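Side-chain contacts in T cell receptor mu chain (Monodelphis domestica, PDB 7L15), which forms the mu chain of a marsupial gamma-mu T cell receptor, whose variable domain probably takes part in recognising antigen: residues Cys151-Phe156 with Cys203-Leu208; Leu161-Thr166 with Gln175-Ala180; Cys36-Phe41 with Ser46-Tyr51; Arg107-Gly112 with Lys117-Leu122. All coordinates share one frame; numbering follows the deposited sequence.

Contact 1: Cys151-Phe156 with Cys203-Leu208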
# COMPACT_ATOMS: atom_id res chain seq x y z
N CYS A 151 5.23 -21.80 10.54
CA CYS A 151 5.29 -21.68 11.98
C CYS A 151 4.57 -20.39 12.36
O CYS A 151 5.01 -19.31 11.97
CB CYS A 151 6.74 -21.71 12.46
SG CYS A 151 6.89 -21.47 14.18
N LEU A 152 3.46 -20.50 13.08
CA LEU A 152 2.62 -19.36 13.42
C LEU A 152 2.96 -18.89 14.83
O LEU A 152 2.90 -19.68 15.78
CB LEU A 152 1.15 -19.74 13.32
CG LEU A 152 0.13 -18.84 14.01
CD1 LEU A 152 0.19 -17.46 13.43
CD2 LEU A 152 -1.27 -19.43 13.81
N ILE A 153 3.29 -17.61 14.97
CA ILE A 153 3.79 -17.05 16.21
C ILE A 153 2.89 -15.87 16.59
O ILE A 153 2.93 -14.83 15.92
CB ILE A 153 5.25 -16.61 16.06
CG1 ILE A 153 6.08 -17.80 15.56
CG2 ILE A 153 5.80 -16.07 17.40
CD1 ILE A 153 7.40 -17.39 14.94
N ARG A 154 2.10 -16.02 17.66
CA ARG A 154 0.98 -15.10 17.90
C ARG A 154 1.15 -14.27 19.16
O ARG A 154 1.36 -14.80 20.25
CB ARG A 154 -0.35 -15.85 17.99
CG ARG A 154 -0.74 -16.48 16.69
CD ARG A 154 -2.21 -16.37 16.35
NE ARG A 154 -2.95 -15.45 17.19
CZ ARG A 154 -4.11 -15.74 17.78
NH1 ARG A 154 -4.72 -14.84 18.52
NH2 ARG A 154 -4.67 -16.94 17.60
N ASN A 155 1.01 -12.96 18.99
CA ASN A 155 0.80 -12.03 20.08
C ASN A 155 2.00 -12.02 21.02
O ASN A 155 2.03 -12.68 22.07
CB ASN A 155 -0.53 -12.36 20.78
CG ASN A 155 -1.69 -12.39 19.78
OD1 ASN A 155 -2.45 -13.36 19.71
ND2 ASN A 155 -1.81 -11.33 18.98
N PHE A 156 3.02 -11.29 20.59
CA PHE A 156 4.19 -11.04 21.41
C PHE A 156 4.51 -9.56 21.38
O PHE A 156 4.11 -8.83 20.47
CB PHE A 156 5.40 -11.85 20.94
CG PHE A 156 5.70 -11.73 19.48
CD1 PHE A 156 5.02 -12.51 18.55
CD2 PHE A 156 6.70 -10.88 19.03
CE1 PHE A 156 5.31 -12.41 17.20
CE2 PHE A 156 7.01 -10.78 17.68
CZ PHE A 156 6.31 -11.55 16.76
N CYS A 203 9.70 -25.96 15.47
CA CYS A 203 9.80 -24.51 15.38
C CYS A 203 10.20 -23.98 16.74
O CYS A 203 9.55 -24.29 17.75
CB CYS A 203 8.49 -23.88 14.94
SG CYS A 203 8.74 -22.14 14.71
N SER A 204 11.25 -23.18 16.78
CA SER A 204 11.82 -22.75 18.04
C SER A 204 11.95 -21.23 18.03
O SER A 204 12.56 -20.66 17.11
CB SER A 204 13.18 -23.41 18.27
OG SER A 204 13.88 -22.71 19.28
N VAL A 205 11.38 -20.58 19.05
CA VAL A 205 11.28 -19.13 19.12
C VAL A 205 11.98 -18.65 20.39
O VAL A 205 11.78 -19.21 21.47
CB VAL A 205 9.81 -18.67 19.11
CG1 VAL A 205 9.71 -17.16 19.30
CG2 VAL A 205 9.15 -19.10 17.80
N LYS A 206 12.78 -17.60 20.25
CA LYS A 206 13.46 -16.97 21.37
C LYS A 206 12.93 -15.55 21.48
O LYS A 206 12.93 -14.80 20.49
CB LYS A 206 14.98 -16.99 21.19
CG LYS A 206 15.62 -18.28 21.69
CD LYS A 206 16.97 -18.53 21.02
CE LYS A 206 17.81 -19.53 21.79
NZ LYS A 206 19.23 -19.06 21.98
N HIS A 207 12.46 -15.18 22.66
CA HIS A 207 11.83 -13.89 22.85
C HIS A 207 12.07 -13.50 24.29
O HIS A 207 11.71 -14.25 25.20
CB HIS A 207 10.33 -13.97 22.51
CG HIS A 207 9.61 -12.67 22.67
ND1 HIS A 207 8.83 -12.39 23.77
CD2 HIS A 207 9.55 -11.58 21.87
CE1 HIS A 207 8.33 -11.17 23.64
NE2 HIS A 207 8.75 -10.66 22.50
N LEU A 208 12.74 -12.36 24.49
CA LEU A 208 13.10 -11.85 25.82
C LEU A 208 13.83 -12.90 26.64
O LEU A 208 13.59 -13.07 27.83
CB LEU A 208 11.86 -11.36 26.58
CG LEU A 208 11.12 -10.24 25.86
CD1 LEU A 208 9.88 -9.88 26.61
CD2 LEU A 208 12.02 -9.02 25.68
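Cys151 and Cys203 join the two sheets of the C1-set immunoglobulin sandwich through the disulfide that links strand B to strand F, a worked example of how this fold pins its halves together. The SG atoms of Cys151 and Cys203 are 2.0 Å apart, with a C-S-S-C torsion of -85°, close to the relaxed value. Each SG points away from its own backbone N (chi1 177° in Cys151, -174° in Cys203), which turns both sulfurs into the gap between the sheets. Leu165 of strand 162-167 packs against both cysteines.

Two residues further along each strand, Ile153 and Val205 slide past each other in opposite directions, CD1 of Ile153 coming within 3.8 Å of CG2 of Val205. The series ends at His207, which is nearly as deeply engaged as the cysteines. Phe156 turns an edge toward the imidazole face in an offset T-shaped pair, the ring centroids 5.6 Å apart. The second ring face of His207 is met by CG of its neighbour Leu208, while NE2 is hydrogen-bonded to the carbonyl O of Pro158, which would hold the imidazole in its rotation. The aromatic pair is completed by a CH-pi contact: CB of Phe156 stands over the same face that its ring edge addresses, opposite Leu208, 4.1 Å from the centroid of the His207 ring.

Contact 2: Leu161-Thr166 with Gln175-Ala180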
# COMPACT_ATOMS: atom_id res chain seq x y z
N LEU A 161 12.49 -10.90 17.95
CA LEU A 161 12.55 -12.32 18.27
C LEU A 161 13.45 -13.02 17.27
O LEU A 161 13.80 -12.48 16.22
CB LEU A 161 11.16 -12.99 18.31
CG LEU A 161 10.11 -12.83 17.20
CD1 LEU A 161 10.71 -12.61 15.83
CD2 LEU A 161 9.17 -14.03 17.14
N HIS A 162 13.80 -14.25 17.59
CA HIS A 162 14.58 -15.12 16.72
C HIS A 162 13.80 -16.40 16.55
O HIS A 162 13.30 -16.96 17.53
CB HIS A 162 15.96 -15.39 17.33
CG HIS A 162 16.92 -16.05 16.39
ND1 HIS A 162 17.09 -17.42 16.35
CD2 HIS A 162 17.78 -15.53 15.49
CE1 HIS A 162 18.01 -17.72 15.45
NE2 HIS A 162 18.45 -16.59 14.92
N VAL A 163 13.67 -16.85 15.29
CA VAL A 163 12.90 -18.03 14.92
C VAL A 163 13.79 -18.97 14.12
O VAL A 163 14.68 -18.53 13.37
CB VAL A 163 11.65 -17.70 14.08
CG1 VAL A 163 10.71 -18.92 14.00
CG2 VAL A 163 10.93 -16.52 14.66
N SER A 164 13.55 -20.26 14.28
CA SER A 164 14.31 -21.29 13.59
C SER A 164 13.44 -22.52 13.43
O SER A 164 12.81 -22.98 14.39
CB SER A 164 15.58 -21.60 14.38
OG SER A 164 16.32 -22.62 13.75
N LEU A 165 13.36 -23.03 12.20
CA LEU A 165 12.75 -24.32 11.89
C LEU A 165 13.85 -25.36 11.66
O LEU A 165 14.78 -25.11 10.90
CB LEU A 165 11.87 -24.23 10.65
CG LEU A 165 10.47 -23.64 10.76
CD1 LEU A 165 9.99 -23.30 9.36
CD2 LEU A 165 9.50 -24.62 11.46
N THR A 166 13.71 -26.52 12.28
CA THR A 166 14.73 -27.55 12.19
C THR A 166 14.09 -28.92 12.07
O THR A 166 13.02 -29.18 12.63
CB THR A 166 15.66 -27.56 13.41
OG1 THR A 166 14.86 -27.70 14.60
CG2 THR A 166 16.47 -26.26 13.47
N GLN A 175 13.88 -21.11 4.63
CA GLN A 175 13.22 -20.42 5.74
C GLN A 175 13.16 -18.92 5.49
O GLN A 175 14.09 -18.34 4.92
CB GLN A 175 13.97 -20.68 7.05
CG GLN A 175 13.84 -22.08 7.58
CD GLN A 175 14.65 -22.29 8.85
OE1 GLN A 175 14.47 -21.58 9.86
NE2 GLN A 175 15.55 -23.26 8.81
N SER A 176 12.06 -18.30 5.94
CA SER A 176 11.86 -16.85 5.82
C SER A 176 10.73 -16.39 6.74
O SER A 176 9.71 -17.06 6.87
CB SER A 176 11.55 -16.45 4.38
OG SER A 176 10.37 -17.08 3.95
N LEU A 177 10.90 -15.20 7.33
CA LEU A 177 10.08 -14.72 8.43
C LEU A 177 9.31 -13.47 8.03
O LEU A 177 9.89 -12.51 7.52
CB LEU A 177 10.97 -14.39 9.63
CG LEU A 177 10.26 -13.74 10.82
CD1 LEU A 177 9.37 -14.75 11.51
CD2 LEU A 177 11.28 -13.19 11.77
N SER A 178 8.01 -13.47 8.31
CA SER A 178 7.16 -12.29 8.10
C SER A 178 6.55 -11.88 9.42
O SER A 178 6.04 -12.72 10.18
CB SER A 178 6.05 -12.57 7.08
OG SER A 178 6.55 -13.13 5.88
N LEU A 179 6.58 -10.58 9.70
CA LEU A 179 6.19 -10.07 11.00
C LEU A 179 5.32 -8.86 10.78
O LEU A 179 5.62 -8.05 9.90
CB LEU A 179 7.44 -9.70 11.82
CG LEU A 179 7.25 -9.18 13.24
CD1 LEU A 179 8.19 -9.90 14.19
CD2 LEU A 179 7.53 -7.69 13.26
N ALA A 180 4.24 -8.73 11.55
CA ALA A 180 3.36 -7.58 11.37
C ALA A 180 2.66 -7.24 12.67
O ALA A 180 2.37 -8.14 13.47
CB ALA A 180 2.30 -7.83 10.28
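In the C1-set immunoglobulin sandwich, strands 162-167 and 175-181 belong to opposing sheets, and Gln175 bridges the gap to Leu165 while a file of leucines and a valine fills the rest of it. The short axes run 8.1 Å apart at their closest, so the strands meet through side chains.

The amide of Gln175 carries the polar end. Its chain is extended beyond CG, and OE1 receives the backbone N-H of Leu165 at 3.0 Å in an almost straight bond (175° at the hydrogen). The donor nevertheless stands well above the carbonyl plane of the amide, 57° out of it, and so misses the lone-pair directions. OE1 is also hydrogen-bonded to NE2 of His191, and the NE2 of Gln175 to the backbone O of Ile172. Two bonds on OE1 and one on NE2 thus fix the amide, which bridges the neighbouring strands 162-167 and 170-173. CB of Leu165 lies against it, 3.8 Å from OE1 of Gln175.

Further along, the contact turns apolar. Val163 and Leu177 meet at about a right angle, CG2 of Val163 being 3.9 Å from CD1 of Leu177. Leu161 lies at the end of the file, its CG wedged between backbone N and carbonyl carbon (chi1 49°), a placement that drops one methyl into the gap. That methyl, CD1 of Leu161, serves two leucines, lying 4.1 Å from CD2 of Leu177 and 4.0 Å from CD1 of Leu179.

Contact 3: Cys36-Phe41 with Ser46-Tyr51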
# COMPACT_ATOMS: atom_id res chain seq x y z
N CYS A 36 5.07 22.54 7.04
CA CYS A 36 5.42 22.72 5.64
C CYS A 36 5.88 24.16 5.45
O CYS A 36 5.08 25.09 5.53
CB CYS A 36 4.25 22.40 4.73
SG CYS A 36 4.55 22.78 2.94
N GLN A 37 7.18 24.34 5.21
CA GLN A 37 7.77 25.64 4.92
C GLN A 37 7.60 25.95 3.43
O GLN A 37 8.06 25.17 2.59
CB GLN A 37 9.25 25.63 5.30
CG GLN A 37 9.96 26.93 4.97
CD GLN A 37 9.56 28.03 5.91
OE1 GLN A 37 9.95 28.01 7.08
NE2 GLN A 37 8.77 28.98 5.43
N THR A 38 6.95 27.06 3.11
CA THR A 38 6.72 27.42 1.72
C THR A 38 7.58 28.60 1.31
O THR A 38 8.07 29.37 2.15
CB THR A 38 5.25 27.75 1.45
OG1 THR A 38 4.96 29.06 1.93
CG2 THR A 38 4.36 26.78 2.15
N SER A 39 7.76 28.74 0.00
CA SER A 39 8.49 29.87 -0.55
C SER A 39 8.20 29.96 -2.03
O SER A 39 7.80 28.97 -2.66
CB SER A 39 10.00 29.75 -0.31
OG SER A 39 10.63 30.99 -0.53
N GLY A 40 8.43 31.15 -2.59
CA GLY A 40 8.43 31.34 -4.02
C GLY A 40 7.13 31.86 -4.61
O GLY A 40 7.11 32.20 -5.79
N PHE A 41 6.06 31.92 -3.82
CA PHE A 41 4.76 32.33 -4.29
C PHE A 41 4.08 33.13 -3.18
O PHE A 41 4.51 33.12 -2.03
CB PHE A 41 3.88 31.14 -4.67
CG PHE A 41 3.63 30.19 -3.53
CD1 PHE A 41 4.59 29.25 -3.18
CD2 PHE A 41 2.45 30.25 -2.81
CE1 PHE A 41 4.36 28.36 -2.10
CE2 PHE A 41 2.22 29.37 -1.74
CZ PHE A 41 3.17 28.43 -1.40
N SER A 46 -2.83 32.07 -0.95
CA SER A 46 -2.65 30.75 -1.54
C SER A 46 -3.62 29.74 -0.94
O SER A 46 -4.23 29.96 0.10
CB SER A 46 -1.22 30.25 -1.36
OG SER A 46 -1.03 29.86 -0.01
N GLN A 47 -3.74 28.61 -1.64
CA GLN A 47 -4.52 27.46 -1.21
C GLN A 47 -3.58 26.27 -1.06
O GLN A 47 -2.91 25.88 -2.02
CB GLN A 47 -5.62 27.15 -2.22
CG GLN A 47 -6.29 25.81 -1.95
CD GLN A 47 -7.27 25.88 -0.77
OE1 GLN A 47 -8.06 26.83 -0.66
NE2 GLN A 47 -7.22 24.87 0.10
N LEU A 48 -3.55 25.70 0.15
CA LEU A 48 -2.59 24.70 0.57
C LEU A 48 -3.31 23.53 1.25
O LEU A 48 -4.25 23.75 2.01
CB LEU A 48 -1.56 25.32 1.54
CG LEU A 48 -0.75 26.47 0.94
CD1 LEU A 48 0.30 27.02 1.88
CD2 LEU A 48 -0.08 25.94 -0.28
N ASP A 49 -2.83 22.31 1.01
CA ASP A 49 -3.47 21.09 1.51
C ASP A 49 -2.41 20.09 1.98
O ASP A 49 -1.23 20.19 1.64
CB ASP A 49 -4.34 20.39 0.45
CG ASP A 49 -5.40 21.29 -0.15
OD1 ASP A 49 -5.90 22.17 0.56
OD2 ASP A 49 -5.74 21.10 -1.34
N TRP A 50 -2.87 19.08 2.71
CA TRP A 50 -2.04 17.94 3.09
C TRP A 50 -2.65 16.68 2.50
O TRP A 50 -3.85 16.44 2.64
CB TRP A 50 -1.96 17.80 4.61
CG TRP A 50 -1.12 18.84 5.29
CD1 TRP A 50 -1.55 20.00 5.87
CD2 TRP A 50 0.30 18.79 5.48
NE1 TRP A 50 -0.48 20.67 6.42
CE2 TRP A 50 0.66 19.95 6.19
CE3 TRP A 50 1.29 17.88 5.13
CZ2 TRP A 50 1.97 20.22 6.55
CZ3 TRP A 50 2.61 18.15 5.49
CH2 TRP A 50 2.93 19.31 6.19
N TYR A 51 -1.82 15.87 1.82
CA TYR A 51 -2.22 14.59 1.26
C TYR A 51 -1.35 13.49 1.84
O TYR A 51 -0.14 13.69 2.04
CB TYR A 51 -2.09 14.58 -0.27
CG TYR A 51 -3.25 15.21 -0.97
CD1 TYR A 51 -3.41 16.58 -0.99
CD2 TYR A 51 -4.21 14.42 -1.61
CE1 TYR A 51 -4.50 17.16 -1.62
CE2 TYR A 51 -5.28 14.98 -2.24
CZ TYR A 51 -5.43 16.35 -2.24
OH TYR A 51 -6.51 16.91 -2.87
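Trp50 reaches across the V-set immunoglobulin sandwich to lay the benzo end of its indole obliquely against Cys36, the arrangement in which the characteristic strand C tryptophan of the fold packs beside the intersheet disulfide. CB of Cys36 is 3.6 Å from CZ2 and 3.7 Å from CH2 of Trp50. The indole gets there with CG opposite the carbonyl carbon (chi1 -72°), which swings the large ring inward although the root of the side chain does not point that way. SG of Cys36 is bonded to Cys105, so cystine and indole together form the middle of the domain.

Toward the loop joining the strands, Thr38 and Leu48 reach toward each other tip to tip, with CG2 of Thr38 4.1 Å from CD1 of Leu48. The other methyl of Leu48, CD2, approaches CZ of Phe41 obliquely at 4.2 Å. Phe41 also presents its ring edge to Ser46: CB of Ser46 lies close to the ring plane, 3.6 Å from CE2 of Phe41. This pair closes the base of the loop that corresponds to CDR1.

The hydroxyls stay within this apolar packing but find partners to the side, OG1 of Thr38 on the backbone O of Asn86 and OG of Ser46 on that of Phe43. The two segments therefore meet here mainly through carbon-on-carbon contact, and the main-chain carbonyl partners probably lower the cost of burying the hydroxyls.

Contact 4: Arg107-Gly112 with Lys117-Leu122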
# COMPACT_ATOMS: atom_id res chain seq x y z
N ARG A 107 0.04 22.43 -3.07
CA ARG A 107 -0.51 23.72 -3.46
C ARG A 107 -1.33 23.55 -4.72
O ARG A 107 -0.87 22.95 -5.70
CB ARG A 107 0.60 24.77 -3.70
CG ARG A 107 0.05 26.11 -4.27
CD ARG A 107 1.15 27.16 -4.54
NE ARG A 107 0.61 28.47 -4.97
CZ ARG A 107 1.06 29.17 -6.02
NH1 ARG A 107 2.05 28.71 -6.77
NH2 ARG A 107 0.51 30.36 -6.30
N ARG A 108 -2.54 24.10 -4.71
CA ARG A 108 -3.37 24.11 -5.91
C ARG A 108 -2.93 25.26 -6.81
O ARG A 108 -2.79 26.39 -6.34
CB ARG A 108 -4.85 24.23 -5.53
CG ARG A 108 -5.77 24.31 -6.73
CD ARG A 108 -7.23 24.18 -6.31
NE ARG A 108 -8.07 24.12 -7.50
CZ ARG A 108 -9.20 23.43 -7.59
NH1 ARG A 108 -9.64 22.73 -6.55
NH2 ARG A 108 -9.87 23.43 -8.73
N VAL A 109 -2.68 24.95 -8.08
CA VAL A 109 -2.11 25.89 -9.05
C VAL A 109 -2.87 25.75 -10.36
O VAL A 109 -3.10 24.63 -10.83
CB VAL A 109 -0.61 25.62 -9.26
CG1 VAL A 109 -0.08 26.37 -10.47
CG2 VAL A 109 0.19 25.99 -8.01
N GLY A 110 -3.26 26.87 -10.96
CA GLY A 110 -3.85 26.85 -12.29
C GLY A 110 -4.83 27.99 -12.48
O GLY A 110 -4.81 28.97 -11.74
N ASN A 111 -5.70 27.83 -13.48
CA ASN A 111 -6.63 28.89 -13.84
C ASN A 111 -7.69 29.10 -12.77
O ASN A 111 -8.16 30.23 -12.59
CB ASN A 111 -7.29 28.59 -15.18
CG ASN A 111 -6.29 28.44 -16.29
OD1 ASN A 111 -5.30 29.17 -16.35
ND2 ASN A 111 -6.51 27.47 -17.17
N GLY A 112 -8.07 28.05 -12.05
CA GLY A 112 -9.10 28.18 -11.04
C GLY A 112 -10.14 27.08 -11.15
O GLY A 112 -10.92 26.86 -10.21
N LYS A 117 -3.84 21.91 -11.15
CA LYS A 117 -3.02 20.81 -10.64
C LYS A 117 -2.65 21.05 -9.18
O LYS A 117 -2.73 22.17 -8.65
CB LYS A 117 -1.74 20.63 -11.46
CG LYS A 117 -0.88 21.87 -11.48
CD LYS A 117 0.41 21.71 -12.30
CE LYS A 117 1.28 22.97 -12.13
NZ LYS A 117 2.69 22.84 -12.63
N LEU A 118 -2.25 19.96 -8.55
CA LEU A 118 -1.56 19.99 -7.27
C LEU A 118 -0.07 19.92 -7.56
O LEU A 118 0.36 19.11 -8.39
CB LEU A 118 -2.01 18.81 -6.40
CG LEU A 118 -3.48 18.92 -5.99
CD1 LEU A 118 -3.92 17.69 -5.19
CD2 LEU A 118 -3.63 20.19 -5.16
N VAL A 119 0.70 20.81 -6.93
CA VAL A 119 2.15 20.69 -6.86
C VAL A 119 2.47 20.17 -5.48
O VAL A 119 1.92 20.66 -4.49
CB VAL A 119 2.86 22.03 -7.14
CG1 VAL A 119 4.39 21.83 -7.18
CG2 VAL A 119 2.41 22.61 -8.44
N PHE A 120 3.31 19.14 -5.41
CA PHE A 120 3.65 18.47 -4.17
C PHE A 120 5.12 18.70 -3.82
O PHE A 120 5.96 18.87 -4.70
CB PHE A 120 3.40 16.96 -4.26
CG PHE A 120 1.95 16.56 -4.38
CD1 PHE A 120 1.15 16.42 -3.25
CD2 PHE A 120 1.40 16.27 -5.61
CE1 PHE A 120 -0.17 16.04 -3.36
CE2 PHE A 120 0.06 15.87 -5.72
CZ PHE A 120 -0.71 15.76 -4.59
N GLY A 121 5.42 18.70 -2.52
CA GLY A 121 6.80 18.62 -2.07
C GLY A 121 7.26 17.17 -1.99
O GLY A 121 6.54 16.24 -2.34
N LEU A 122 8.50 17.00 -1.51
CA LEU A 122 9.04 15.65 -1.35
C LEU A 122 8.27 14.86 -0.31
O LEU A 122 8.26 13.62 -0.37
CB LEU A 122 10.52 15.71 -0.98
CG LEU A 122 11.37 16.29 -2.12
CD1 LEU A 122 12.73 16.71 -1.63
CD2 LEU A 122 11.50 15.25 -3.23
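Val109 lies side by side with the aliphatic stem of Lys117, its CG1 4.0 Å from CE of that lysine, on one face of the F-G hairpin of the V-set domain, the hairpin whose turn corresponds to CDR3. Lys117 takes the crowded position about its first bond, CG between backbone N and carbonyl carbon (chi1 58°), then runs fully extended. CG is thereby brought to 3.6 Å from the carbonyl O of Val109, and the stem follows the valine outward. On the same face CG2 of Val109 meets CG2 of Val119 obliquely at 4.1 Å.

Beneath these side chains the two strands are joined as antiparallel partners. Arg107 and Val119 form one hydrogen-bonded pair and Val109 and Lys117 the next, each with two backbone bonds; between them stands the non-hydrogen-bonded pair of Arg108 and Leu118. Phe120 and Gly121 then open the Phe-Gly-X-Gly sequence that follows CDR3 in antigen receptors.

Arg107 leads its charge away from the hairpin, to Glu14 and Thr16, whereas Arg108 keeps its own within it, in a salt bridge with Asp116. Arg108 also makes a cation-pi contact with Trp100 of the gamma chain, so the face bearing Arg108 and Leu118 takes part in the interface between receptor chains. The backbone N of Leu118 is hydrogen-bonded to the hydroxyl of Tyr38 of the gamma chain. Its side chain folds back over the neighbouring strand, where CD2 of Leu118 comes within 4.0 Å of CA of Arg108.

In the fold
The four contacts form two clusters, one in each immunoglobulin domain. Contacts 1 and 2 have centres 8 Å apart in the C1-set domain and share a core, CZ of Phe156 lying 3.6 Å from CD1 of Leu179; along the chain, contact 2 is nested within the loop that contact 1 closes. Contacts 3 and 4, with centres 9 Å apart, share the V-set domain, where CD2 of Phe41 packs 3.3 Å from NE of Arg107. Between the clusters, the centres of contacts 1 and 3 are about 47 Å apart. A protein-attached glycan lies near the second cluster, about 8 Å from the Ser46 side chain and about 7 Å from that of Arg108.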